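Local coordinates for protein alcohol oxidase (PDB 6F74) that probably oxidises an alcohol-type substrate with the help of a bound FAD, as a VAO-type flavoprotein oxidase dependent on molecular oxygen, at residues Q339-L344 with N468-V473; D332-L337 with E453-V458; H314-A319 with N394-F399; A383-A388 with S407-Y412. All coordinates share one frame; numbering follows the deposited sequence.

Contact 1 (Q339-L344 with N468-V473)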
loop_
_atom_site.group_PDB
_atom_site.type_symbol
_atom_site.label_atom_id
_atom_site.label_comp_id
_atom_site.label_asym_id
_atom_site.label_seq_id
_atom_site.Cartn_x
_atom_site.Cartn_y
_atom_site.Cartn_z
ATOM N N GLN A 339 -2.169 24.302 -5.049
ATOM C CA GLN A 339 -2.525 25.344 -4.063
ATOM C C GLN A 339 -4.008 25.389 -3.679
ATOM O O GLN A 339 -4.344 25.932 -2.622
ATOM C CB GLN A 339 -2.135 26.729 -4.570
ATOM C CG GLN A 339 -0.651 26.953 -4.780
ATOM C CD GLN A 339 -0.371 28.401 -5.144
ATOM O OE1 GLN A 339 -0.627 28.818 -6.258
ATOM N NE2 GLN A 339 0.159 29.159 -4.207
ATOM N N GLN A 340 -4.886 24.883 -4.553
ATOM C CA GLN A 340 -6.317 24.888 -4.300
ATOM C C GLN A 340 -6.810 23.671 -3.510
ATOM O O GLN A 340 -7.972 23.651 -3.065
ATOM C CB GLN A 340 -7.087 24.949 -5.609
ATOM C CG GLN A 340 -6.772 26.128 -6.487
ATOM C CD GLN A 340 -6.909 27.455 -5.745
ATOM O OE1 GLN A 340 -7.886 27.686 -5.025
ATOM N NE2 GLN A 340 -5.921 28.312 -5.902
ATOM N N LEU A 341 -5.945 22.670 -3.320
ATOM C CA LEU A 341 -6.406 21.412 -2.752
ATOM C C LEU A 341 -6.923 21.515 -1.338
ATOM O O LEU A 341 -7.926 20.865 -1.010
ATOM C CB LEU A 341 -5.329 20.290 -2.881
ATOM C CG LEU A 341 -5.004 19.854 -4.314
ATOM C CD1 LEU A 341 -4.040 18.679 -4.267
ATOM C CD2 LEU A 341 -6.244 19.523 -5.137
ATOM N N PRO A 342 -6.264 22.332 -0.483
ATOM C CA PRO A 342 -6.769 22.391 0.885
ATOM C C PRO A 342 -8.180 22.963 0.984
ATOM O O PRO A 342 -8.983 22.456 1.770
ATOM C CB PRO A 342 -5.731 23.256 1.610
ATOM C CG PRO A 342 -4.481 23.045 0.830
ATOM C CD PRO A 342 -4.925 22.939 -0.596
ATOM N N ALA A 343 -8.462 24.003 0.212
ATOM C CA ALA A 343 -9.814 24.548 0.141
ATOM C C ALA A 343 -10.814 23.483 -0.305
ATOM O O ALA A 343 -11.869 23.298 0.298
ATOM C CB ALA A 343 -9.863 25.751 -0.814
ATOM N N LEU A 344 -10.450 22.768 -1.357
ATOM C CA LEU A 344 -11.255 21.650 -1.827
ATOM C C LEU A 344 -11.479 20.601 -0.728
ATOM O O LEU A 344 -12.617 20.186 -0.483
ATOM C CB LEU A 344 -10.658 21.036 -3.082
ATOM C CG LEU A 344 -11.245 21.609 -4.362
ATOM C CD1 LEU A 344 -11.093 23.127 -4.474
ATOM C CD2 LEU A 344 -10.630 20.899 -5.561
ATOM N N ASN A 468 3.428 11.122 -11.448
ATOM C CA ASN A 468 3.091 11.976 -10.328
ATOM C C ASN A 468 1.614 11.775 -9.992
ATOM O O ASN A 468 0.766 11.698 -10.894
ATOM C CB ASN A 468 3.414 13.407 -10.673
ATOM C CG ASN A 468 4.901 13.670 -10.607
ATOM O OD1 ASN A 468 5.458 13.729 -9.497
ATOM N ND2 ASN A 468 5.562 13.798 -11.781
ATOM N N VAL A 469 1.323 11.634 -8.707
ATOM C CA VAL A 469 -0.019 11.300 -8.265
ATOM C C VAL A 469 -0.334 12.145 -7.042
ATOM O O VAL A 469 0.526 12.307 -6.123
ATOM C CB VAL A 469 -0.157 9.807 -7.900
ATOM C CG1 VAL A 469 -1.598 9.450 -7.485
ATOM C CG2 VAL A 469 0.311 8.914 -9.052
ATOM N N VAL A 470 -1.560 12.681 -7.043
ATOM C CA VAL A 470 -2.142 13.386 -5.910
ATOM C C VAL A 470 -3.181 12.500 -5.210
ATOM O O VAL A 470 -4.108 12.053 -5.860
ATOM C CB VAL A 470 -2.839 14.672 -6.366
ATOM C CG1 VAL A 470 -3.556 15.334 -5.209
ATOM C CG2 VAL A 470 -1.801 15.650 -6.869
ATOM N N LEU A 471 -3.013 12.267 -3.899
ATOM C CA LEU A 471 -3.957 11.464 -3.104
ATOM C C LEU A 471 -4.718 12.398 -2.184
ATOM O O LEU A 471 -4.263 12.728 -1.085
ATOM C CB LEU A 471 -3.206 10.415 -2.289
ATOM C CG LEU A 471 -2.329 9.415 -3.041
ATOM C CD1 LEU A 471 -1.085 10.101 -3.536
ATOM C CD2 LEU A 471 -1.964 8.283 -2.090
ATOM N N LEU A 472 -5.857 12.895 -2.655
ATOM C CA LEU A 472 -6.615 13.847 -1.879
ATOM C C LEU A 472 -7.487 13.009 -0.931
ATOM O O LEU A 472 -8.679 12.807 -1.156
ATOM C CB LEU A 472 -7.422 14.755 -2.789
ATOM C CG LEU A 472 -8.195 15.878 -2.106
ATOM C CD1 LEU A 472 -7.270 16.827 -1.325
ATOM C CD2 LEU A 472 -8.982 16.627 -3.165
ATOM N N VAL A 473 -6.848 12.509 0.115
ATOM C CA VAL A 473 -7.437 11.442 0.942
ATOM C C VAL A 473 -7.466 11.721 2.414
ATOM O O VAL A 473 -7.955 10.910 3.143
ATOM C CB VAL A 473 -6.737 10.081 0.704
ATOM C CG1 VAL A 473 -6.850 9.675 -0.757
ATOM C CG2 VAL A 473 -5.287 10.120 1.122
#
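Leu341 is where the helical segment 339-344 meets segment 468-473, whose first five residues are strand, and both ends of its side chain are engaged. Its CG lies beside the backbone N (chi1 -66°) and the chain runs on extended, which carries CD1 out to meet Val470 CG1 tip to tip at 3.5 Å. Nearer the backbone, Leu341 CB lies 4.3 Å from Leu472 CD1, and the same methyl is 4.1 Å from Leu341 O. Val470 and Leu472, two apart on the strand, both point toward Leu341 and pack against its CD1 and CB. Helix 328-346 joins strands 311-320 and 349-356, which run parallel with antiparallel strand 370-378 between them, so it forms the connection of a split beta-alpha-beta unit in the seven-stranded sheet. Val470 and Leu472 pair through their backbones with Gly353 and Gly351 of strand 349-356. Leu471, between them, turns to the other side of the sheet and touches His246, a residue of the FAD site; the side chain of Leu472 lies about 13 Å from the flavin cofactor. One residue on from Leu341, Pro342 has no N-H to give to the preceding turn, and the helix is kinked here. Leu344 ends the segment, pointing toward the strand, and packs on Val349 and Leu392. Leu472 itself centres an inverse gamma turn, with a weak bond from Val473 N to Leu471 O.

Contact 2 (D332-L337 with E453-V458)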
loop_
_atom_site.group_PDB
_atom_site.type_symbol
_atom_site.label_atom_id
_atom_site.label_comp_id
_atom_site.label_asym_id
_atom_site.label_seq_id
_atom_site.Cartn_x
_atom_site.Cartn_y
_atom_site.Cartn_z
ATOM N N ASP A 332 2.515 25.285 -14.689
ATOM C CA ASP A 332 2.026 26.458 -13.942
ATOM C C ASP A 332 0.645 26.129 -13.344
ATOM O O ASP A 332 0.398 26.365 -12.164
ATOM C CB ASP A 332 1.905 27.715 -14.839
ATOM C CG ASP A 332 3.282 28.299 -15.267
ATOM O OD1 ASP A 332 4.341 27.779 -14.882
ATOM O OD2 ASP A 332 3.294 29.304 -15.994
ATOM N N ALA A 333 -0.243 25.582 -14.177
ATOM C CA ALA A 333 -1.615 25.286 -13.787
ATOM C C ALA A 333 -1.672 24.164 -12.758
ATOM O O ALA A 333 -2.503 24.201 -11.878
ATOM C CB ALA A 333 -2.439 24.925 -15.012
ATOM N N ILE A 334 -0.775 23.184 -12.865
ATOM C CA ILE A 334 -0.684 22.082 -11.898
ATOM C C ILE A 334 -0.213 22.608 -10.537
ATOM O O ILE A 334 -0.736 22.204 -9.481
ATOM C CB ILE A 334 0.214 20.941 -12.433
ATOM C CG1 ILE A 334 -0.536 20.262 -13.584
ATOM C CG2 ILE A 334 0.531 19.927 -11.337
ATOM C CD1 ILE A 334 0.227 19.201 -14.337
ATOM N N ALA A 335 0.740 23.527 -10.567
ATOM C CA ALA A 335 1.155 24.213 -9.360
ATOM C C ALA A 335 -0.029 24.951 -8.715
ATOM O O ALA A 335 -0.262 24.783 -7.534
ATOM C CB ALA A 335 2.297 25.169 -9.649
ATOM N N VAL A 336 -0.775 25.729 -9.505
ATOM C CA VAL A 336 -1.959 26.447 -9.013
ATOM C C VAL A 336 -2.973 25.479 -8.417
ATOM O O VAL A 336 -3.519 25.728 -7.362
ATOM C CB VAL A 336 -2.652 27.282 -10.137
ATOM C CG1 VAL A 336 -4.041 27.763 -9.716
ATOM C CG2 VAL A 336 -1.799 28.484 -10.517
ATOM N N LEU A 337 -3.223 24.382 -9.124
ATOM C CA LEU A 337 -4.172 23.370 -8.706
ATOM C C LEU A 337 -3.782 22.793 -7.349
ATOM O O LEU A 337 -4.642 22.599 -6.482
ATOM C CB LEU A 337 -4.262 22.244 -9.755
ATOM C CG LEU A 337 -5.103 21.006 -9.414
ATOM C CD1 LEU A 337 -5.740 20.412 -10.666
ATOM C CD2 LEU A 337 -4.304 19.902 -8.705
ATOM N N GLU A 453 8.390 25.426 -8.149
ATOM C CA GLU A 453 9.716 24.819 -8.121
ATOM C C GLU A 453 9.681 23.306 -7.758
ATOM O O GLU A 453 10.407 22.481 -8.336
ATOM C CB GLU A 453 10.599 25.575 -7.110
ATOM C CG GLU A 453 12.073 25.185 -7.237
ATOM C CD GLU A 453 12.907 25.284 -5.986
ATOM O OE1 GLU A 453 12.420 24.971 -4.846
ATOM O OE2 GLU A 453 14.068 25.696 -6.244
ATOM N N ALA A 454 8.837 22.937 -6.801
ATOM C CA ALA A 454 8.639 21.528 -6.462
ATOM C C ALA A 454 8.064 20.734 -7.646
ATOM O O ALA A 454 8.575 19.666 -7.997
ATOM C CB ALA A 454 7.721 21.397 -5.259
ATOM N N ILE A 455 7.013 21.275 -8.242
ATOM C CA ILE A 455 6.406 20.715 -9.455
ATOM C C ILE A 455 7.437 20.566 -10.582
ATOM O O ILE A 455 7.471 19.521 -11.221
ATOM C CB ILE A 455 5.199 21.558 -9.922
ATOM C CG1 ILE A 455 4.039 21.503 -8.899
ATOM C CG2 ILE A 455 4.703 21.146 -11.290
ATOM C CD1 ILE A 455 3.517 20.121 -8.540
ATOM N N GLU A 456 8.278 21.576 -10.804
ATOM C CA GLU A 456 9.291 21.496 -11.851
ATOM C C GLU A 456 10.189 20.284 -11.664
ATOM O O GLU A 456 10.381 19.524 -12.590
ATOM C CB GLU A 456 10.148 22.777 -11.905
ATOM C CG GLU A 456 11.117 22.874 -13.078
ATOM C CD GLU A 456 10.425 22.791 -14.426
ATOM O OE1 GLU A 456 9.295 23.338 -14.609
ATOM O OE2 GLU A 456 10.982 22.103 -15.305
ATOM N N VAL A 457 10.713 20.105 -10.457
ATOM C CA VAL A 457 11.564 18.941 -10.138
ATOM C C VAL A 457 10.853 17.576 -10.222
ATOM O O VAL A 457 11.370 16.671 -10.859
ATOM C CB VAL A 457 12.243 19.072 -8.754
ATOM C CG1 VAL A 457 13.064 17.812 -8.423
ATOM C CG2 VAL A 457 13.150 20.290 -8.718
ATOM N N VAL A 458 9.702 17.420 -9.559
ATOM C CA VAL A 458 8.977 16.121 -9.601
ATOM C C VAL A 458 8.385 15.778 -10.997
ATOM O O VAL A 458 8.166 14.601 -11.297
ATOM C CB VAL A 458 7.908 15.930 -8.481
ATOM C CG1 VAL A 458 8.528 16.085 -7.120
ATOM C CG2 VAL A 458 6.730 16.871 -8.652
#
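A 2.9 Å backbone bond from Leu337 N to Ala333 O closes the helical turn that presents Ile334 and Ala335 to Ile455 of the facing helix. Ile455 does the reaching. Its CG1 lies 4.0 Å from Ala335 CA and is almost as near to Ala335 CB, so the branch rests on backbone as much as on side chain. Alanine suits this place because its single methyl lets the helices come together, with Ala335 CA only 6.3 Å from Ile455 CA. Beyond CG1 the chain bends (chi2 -56°), and Ile455 CD1 meets Ile334 CG2 at 4.1 Å, the two isoleucines crossing at about a right angle. Helices 328-346 and 448-458 lie together against the sheet, each the connection of a split beta-alpha-beta unit, and Trp355 of strand 349-356 touches Ile334, Ile455 and Val458. Around this apolar seam the surroundings turn ionic. Asp332 OD1 and Glu456 OE1 stand 6.7 Å apart, like charges that would be expected to repel, but Arg452 makes a salt bridge to each. Their other carboxylate oxygens are paired as well, Asp332 OD2 with Lys328 and Glu456 OE2 with Arg357.

Contact 3 (H314-A319 with N394-F399)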
loop_
_atom_site.group_PDB
_atom_site.type_symbol
_atom_site.label_atom_id
_atom_site.label_comp_id
_atom_site.label_asym_id
_atom_site.label_seq_id
_atom_site.Cartn_x
_atom_site.Cartn_y
_atom_site.Cartn_z
ATOM N N HIS A 314 -16.331 14.446 -9.907
ATOM C CA HIS A 314 -15.856 15.504 -10.779
ATOM C C HIS A 314 -14.696 14.988 -11.601
ATOM O O HIS A 314 -13.677 14.638 -11.045
ATOM C CB HIS A 314 -15.357 16.685 -9.940
ATOM C CG HIS A 314 -14.811 17.819 -10.749
ATOM N ND1 HIS A 314 -13.587 18.387 -10.495
ATOM C CD2 HIS A 314 -15.343 18.515 -11.784
ATOM C CE1 HIS A 314 -13.382 19.376 -11.353
ATOM N NE2 HIS A 314 -14.431 19.470 -12.148
ATOM N N ARG A 315 -14.861 14.933 -12.912
ATOM C CA ARG A 315 -13.777 14.527 -13.798
ATOM C C ARG A 315 -13.143 15.754 -14.441
ATOM O O ARG A 315 -13.809 16.493 -15.150
ATOM C CB ARG A 315 -14.285 13.520 -14.830
ATOM C CG ARG A 315 -14.645 12.151 -14.207
ATOM C CD ARG A 315 -13.403 11.276 -13.942
ATOM N NE ARG A 315 -13.788 9.880 -13.609
ATOM C CZ ARG A 315 -13.724 8.828 -14.451
ATOM N NH1 ARG A 315 -13.271 8.930 -15.721
ATOM N NH2 ARG A 315 -14.076 7.608 -14.028
ATOM N N LEU A 316 -11.862 15.968 -14.194
ATOM C CA LEU A 316 -11.162 17.142 -14.727
ATOM C C LEU A 316 -10.018 16.678 -15.586
ATOM O O LEU A 316 -9.318 15.775 -15.199
ATOM C CB LEU A 316 -10.592 18.019 -13.597
ATOM C CG LEU A 316 -9.777 19.278 -14.002
ATOM C CD1 LEU A 316 -10.671 20.349 -14.617
ATOM C CD2 LEU A 316 -9.057 19.843 -12.792
ATOM N N ALA A 317 -9.803 17.326 -16.716
ATOM C CA ALA A 317 -8.671 17.031 -17.558
ATOM C C ALA A 317 -8.116 18.315 -18.146
ATOM O O ALA A 317 -8.870 19.197 -18.569
ATOM C CB ALA A 317 -9.059 16.066 -18.663
ATOM N N ILE A 318 -6.799 18.394 -18.158
ATOM C CA ILE A 318 -6.063 19.593 -18.547
ATOM C C ILE A 318 -4.952 19.161 -19.488
ATOM O O ILE A 318 -4.164 18.283 -19.131
ATOM C CB ILE A 318 -5.376 20.278 -17.338
ATOM C CG1 ILE A 318 -6.360 20.501 -16.194
ATOM C CG2 ILE A 318 -4.699 21.560 -17.781
ATOM C CD1 ILE A 318 -5.750 21.002 -14.915
ATOM N N ALA A 319 -4.864 19.811 -20.637
ATOM C CA ALA A 319 -3.796 19.555 -21.577
ATOM C C ALA A 319 -3.294 20.841 -22.186
ATOM O O ALA A 319 -4.077 21.784 -22.310
ATOM C CB ALA A 319 -4.299 18.661 -22.704
ATOM N N ASN A 394 -12.360 28.235 -10.704
ATOM C CA ASN A 394 -12.143 29.670 -10.766
ATOM C C ASN A 394 -10.661 29.983 -10.968
ATOM O O ASN A 394 -10.333 30.871 -11.765
ATOM C CB ASN A 394 -12.654 30.370 -9.504
ATOM C CG ASN A 394 -14.173 30.291 -9.349
ATOM O OD1 ASN A 394 -14.920 30.026 -10.299
ATOM N ND2 ASN A 394 -14.645 30.579 -8.146
ATOM N N ALA A 395 -9.777 29.279 -10.273
ATOM C CA ALA A 395 -8.345 29.538 -10.405
ATOM C C ALA A 395 -7.847 29.118 -11.770
ATOM O O ALA A 395 -6.925 29.730 -12.299
ATOM C CB ALA A 395 -7.544 28.868 -9.307
ATOM N N LEU A 396 -8.465 28.089 -12.339
ATOM C CA LEU A 396 -8.149 27.632 -13.701
ATOM C C LEU A 396 -8.665 28.461 -14.852
ATOM O O LEU A 396 -8.160 28.293 -15.936
ATOM C CB LEU A 396 -8.614 26.186 -13.902
ATOM C CG LEU A 396 -7.780 25.173 -13.108
ATOM C CD1 LEU A 396 -8.447 23.803 -13.179
ATOM C CD2 LEU A 396 -6.323 25.121 -13.584
ATOM N N LYS A 397 -9.625 29.357 -14.635
ATOM C CA LYS A 397 -10.067 30.302 -15.686
ATOM C C LYS A 397 -8.921 31.108 -16.288
ATOM O O LYS A 397 -8.976 31.444 -17.457
ATOM C CB LYS A 397 -11.127 31.283 -15.173
ATOM C CG LYS A 397 -12.459 30.642 -14.820
ATOM C CD LYS A 397 -13.341 31.632 -14.075
ATOM C CE LYS A 397 -14.661 31.014 -13.649
ATOM N NZ LYS A 397 -15.560 32.047 -13.080
ATOM N N LYS A 398 -7.876 31.388 -15.531
ATOM C CA LYS A 398 -6.717 32.160 -16.053
ATOM C C LYS A 398 -5.910 31.430 -17.113
ATOM O O LYS A 398 -5.068 32.044 -17.780
ATOM C CB LYS A 398 -5.741 32.567 -14.933
ATOM C CG LYS A 398 -6.337 33.409 -13.803
ATOM C CD LYS A 398 -6.925 34.710 -14.326
ATOM C CE LYS A 398 -6.789 35.878 -13.359
ATOM N NZ LYS A 398 -7.339 37.116 -13.940
ATOM N N PHE A 399 -6.128 30.120 -17.227
ATOM C CA PHE A 399 -5.415 29.260 -18.176
ATOM C C PHE A 399 -6.266 28.848 -19.369
ATOM O O PHE A 399 -5.847 27.997 -20.122
ATOM C CB PHE A 399 -4.890 28.027 -17.430
ATOM C CG PHE A 399 -3.874 28.354 -16.375
ATOM C CD1 PHE A 399 -2.531 28.596 -16.724
ATOM C CD2 PHE A 399 -4.247 28.445 -15.051
ATOM C CE1 PHE A 399 -1.583 28.923 -15.757
ATOM C CE2 PHE A 399 -3.306 28.783 -14.074
ATOM C CZ PHE A 399 -1.971 29.021 -14.430
#
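Ile318 CA and Leu396 CA, the nearest CA pair between strand segment 314-319 and segment 394-399, are 9.6 Å apart, a usual helix-to-sheet spacing that side chains fill. Helix 382-396 connects the parallel strands 370-378 and 403-412, and strand 311-320 runs antiparallel between them. The large antiparallel sheet flanked by helices to which they belong is consistent with the cap (substrate) domain of VAO-type flavoproteins. Leu396, on helix 382-396, points toward strand 311-320. Its CG sits beside the backbone N and chi2 of 171° extends the chain, so that CD1 becomes the leading methyl and serves both strand partners. Leu316 rises to meet it with CG opposite its own backbone N (chi1 178°), the two leucines reaching tip to tip with Leu316 CD2 4.0 Å from Leu396 CD1. Leucine suits both places, since its branch lies far enough out to span the gap. Leu316 and Ile318 are two apart and face the same side of the sheet, while their backbones bond to His373 and Tyr371 of strand 370-378. On the helix side Leu396 also touches Ala333 of helix 328-346. Ile318 contributes its delta methyl, with Ile318 CD1 4.3 Å from Leu396 CD1.

Contact 4 (A383-A388 with S407-Y412)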
loop_
_atom_site.group_PDB
_atom_site.type_symbol
_atom_site.label_atom_id
_atom_site.label_comp_id
_atom_site.label_asym_id
_atom_site.label_seq_id
_atom_site.Cartn_x
_atom_site.Cartn_y
_atom_site.Cartn_z
ATOM N N ALA A 383 -25.066 20.309 -7.582
ATOM C CA ALA A 383 -25.011 21.765 -7.351
ATOM C C ALA A 383 -24.018 22.091 -6.239
ATOM O O ALA A 383 -23.225 23.024 -6.371
ATOM C CB ALA A 383 -26.390 22.317 -7.011
ATOM N N GLU A 384 -24.043 21.287 -5.171
ATOM C CA GLU A 384 -23.126 21.483 -4.060
ATOM C C GLU A 384 -21.733 21.017 -4.415
ATOM O O GLU A 384 -20.773 21.545 -3.888
ATOM C CB GLU A 384 -23.593 20.768 -2.786
ATOM C CG GLU A 384 -24.860 21.312 -2.166
ATOM C CD GLU A 384 -24.593 22.412 -1.141
ATOM O OE1 GLU A 384 -23.701 23.293 -1.352
ATOM O OE2 GLU A 384 -25.300 22.415 -0.095
ATOM N N ALA A 385 -21.635 19.999 -5.262
ATOM C CA ALA A 385 -20.348 19.519 -5.767
ATOM C C ALA A 385 -19.645 20.602 -6.604
ATOM O O ALA A 385 -18.443 20.793 -6.479
ATOM C CB ALA A 385 -20.534 18.253 -6.583
ATOM N N GLU A 386 -20.407 21.312 -7.434
ATOM C CA GLU A 386 -19.846 22.407 -8.244
ATOM C C GLU A 386 -19.311 23.532 -7.369
ATOM O O GLU A 386 -18.242 24.053 -7.639
ATOM C CB GLU A 386 -20.864 22.927 -9.260
ATOM C CG GLU A 386 -21.217 21.865 -10.283
ATOM C CD GLU A 386 -21.756 22.383 -11.596
ATOM O OE1 GLU A 386 -21.064 23.198 -12.242
ATOM O OE2 GLU A 386 -22.871 21.980 -12.008
ATOM N N LYS A 387 -20.037 23.886 -6.310
ATOM C CA LYS A 387 -19.561 24.911 -5.369
ATOM C C LYS A 387 -18.280 24.439 -4.696
ATOM O O LYS A 387 -17.343 25.225 -4.517
ATOM C CB LYS A 387 -20.600 25.224 -4.309
ATOM C CG LYS A 387 -21.825 25.922 -4.838
ATOM C CD LYS A 387 -22.735 26.449 -3.754
ATOM C CE LYS A 387 -23.911 27.136 -4.437
ATOM N NZ LYS A 387 -24.980 27.504 -3.495
ATOM N N ALA A 388 -18.240 23.147 -4.363
ATOM C CA ALA A 388 -17.112 22.569 -3.649
ATOM C C ALA A 388 -15.791 22.664 -4.430
ATOM O O ALA A 388 -14.754 22.943 -3.830
ATOM C CB ALA A 388 -17.394 21.132 -3.240
ATOM N N SER A 407 -14.288 19.490 -17.889
ATOM C CA SER A 407 -14.780 19.400 -16.534
ATOM C C SER A 407 -16.171 18.857 -16.593
ATOM O O SER A 407 -17.034 19.501 -17.173
ATOM C CB SER A 407 -14.796 20.808 -15.908
ATOM O OG SER A 407 -15.237 20.747 -14.586
ATOM N N THR A 408 -16.402 17.684 -16.019
ATOM C CA THR A 408 -17.735 17.100 -15.998
ATOM C C THR A 408 -18.064 16.523 -14.638
ATOM O O THR A 408 -17.173 16.214 -13.851
ATOM C CB THR A 408 -17.869 16.000 -17.060
ATOM O OG1 THR A 408 -16.973 14.913 -16.758
ATOM C CG2 THR A 408 -17.564 16.545 -18.436
ATOM N N PHE A 409 -19.357 16.362 -14.384
ATOM C CA PHE A 409 -19.857 15.837 -13.122
ATOM C C PHE A 409 -20.772 14.666 -13.390
ATOM O O PHE A 409 -21.497 14.669 -14.372
ATOM C CB PHE A 409 -20.627 16.898 -12.361
ATOM C CG PHE A 409 -19.788 18.094 -11.993
ATOM C CD1 PHE A 409 -19.615 19.135 -12.889
ATOM C CD2 PHE A 409 -19.174 18.172 -10.763
ATOM C CE1 PHE A 409 -18.841 20.227 -12.563
ATOM C CE2 PHE A 409 -18.403 19.263 -10.418
ATOM C CZ PHE A 409 -18.229 20.298 -11.320
ATOM N N ALA A 410 -20.700 13.662 -12.523
ATOM C CA ALA A 410 -21.597 12.515 -12.562
ATOM C C ALA A 410 -22.173 12.304 -11.174
ATOM O O ALA A 410 -21.422 12.246 -10.204
ATOM C CB ALA A 410 -20.846 11.282 -13.015
ATOM N N GLU A 411 -23.503 12.204 -11.085
ATOM C CA GLU A 411 -24.198 12.024 -9.792
ATOM C C GLU A 411 -24.560 10.559 -9.616
ATOM O O GLU A 411 -24.945 9.906 -10.587
ATOM C CB GLU A 411 -25.438 12.903 -9.691
ATOM C CG GLU A 411 -25.908 13.099 -8.242
ATOM C CD GLU A 411 -26.936 14.208 -8.074
ATOM O OE1 GLU A 411 -26.626 15.338 -8.484
ATOM O OE2 GLU A 411 -28.059 13.965 -7.513
ATOM N N TYR A 412 -24.379 10.031 -8.402
ATOM C CA TYR A 412 -24.802 8.665 -8.040
ATOM C C TYR A 412 -25.731 8.747 -6.852
ATOM O O TYR A 412 -25.647 9.719 -6.083
ATOM C CB TYR A 412 -23.589 7.786 -7.695
ATOM C CG TYR A 412 -22.615 7.686 -8.845
ATOM C CD1 TYR A 412 -22.782 6.744 -9.859
ATOM C CD2 TYR A 412 -21.555 8.570 -8.951
ATOM C CE1 TYR A 412 -21.901 6.679 -10.918
ATOM C CE2 TYR A 412 -20.673 8.507 -10.004
ATOM C CZ TYR A 412 -20.854 7.564 -10.986
ATOM O OH TYR A 412 -19.999 7.491 -12.062
#
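Glu386 of helix 382-396 lays its side chain over the Phe409 ring of strand 403-412, in helix-on-sheet packing against the sheet's outermost strand on this side. CB points along the flank rather than at the strand, and with CG beside the backbone N (chi1 -65°) the chain is steered across the ring. Glu386 CG touches first, 3.5 Å from Phe409 CZ; it makes a CH-pi contact over the face, 3.7 Å from the Phe409 ring centroid and 19° off the normal. Farther out, Glu386 CD is 3.8 Å from Phe409 CE1, and Glu386 OE1 lies 3.7 Å from Phe409 CE1. The carboxylate is thereby stacked on the ring, their planes 28° apart. OE2, at the tip, has a weak hydrogen bond to Gln382. Glutamate suits an exposed helix flank, its methylene covering the aromatic while its charge stays at the surface. Against the opposite face of the ring stacks His314, from the neighbouring strand. Were Phe409 an alanine, the Glu386 methylene is likely to lose its CH-pi partner and His314 its stacking partner. Ala385, one residue earlier, points toward the strand, with Ala385 CB 4.4 Å from Phe409 CD2.

All four contacts belong to the layer of helices on one face of the seven-stranded sheet. Contacts 1 and 2 share helix 328-346, and contacts 3 and 4 share helix 382-396; these two helices touch, Val336 CG1 lying 3.7 Å from Ala395 CB. Contacts 1, 2 and 3 are buried and purely aliphatic where they cross, whereas contact 4, at the sheet's edge, is partly exposed and replaces most of the methyl packing with a glutamate methylene over an aromatic face. Contact 2 joins helix to helix, the others helix to strand. His314 and Ser407 tie contacts 3 and 4 through a probable hydrogen bond. Contact 1 lies nearest the flavin; the other three are remote from the annotated sites.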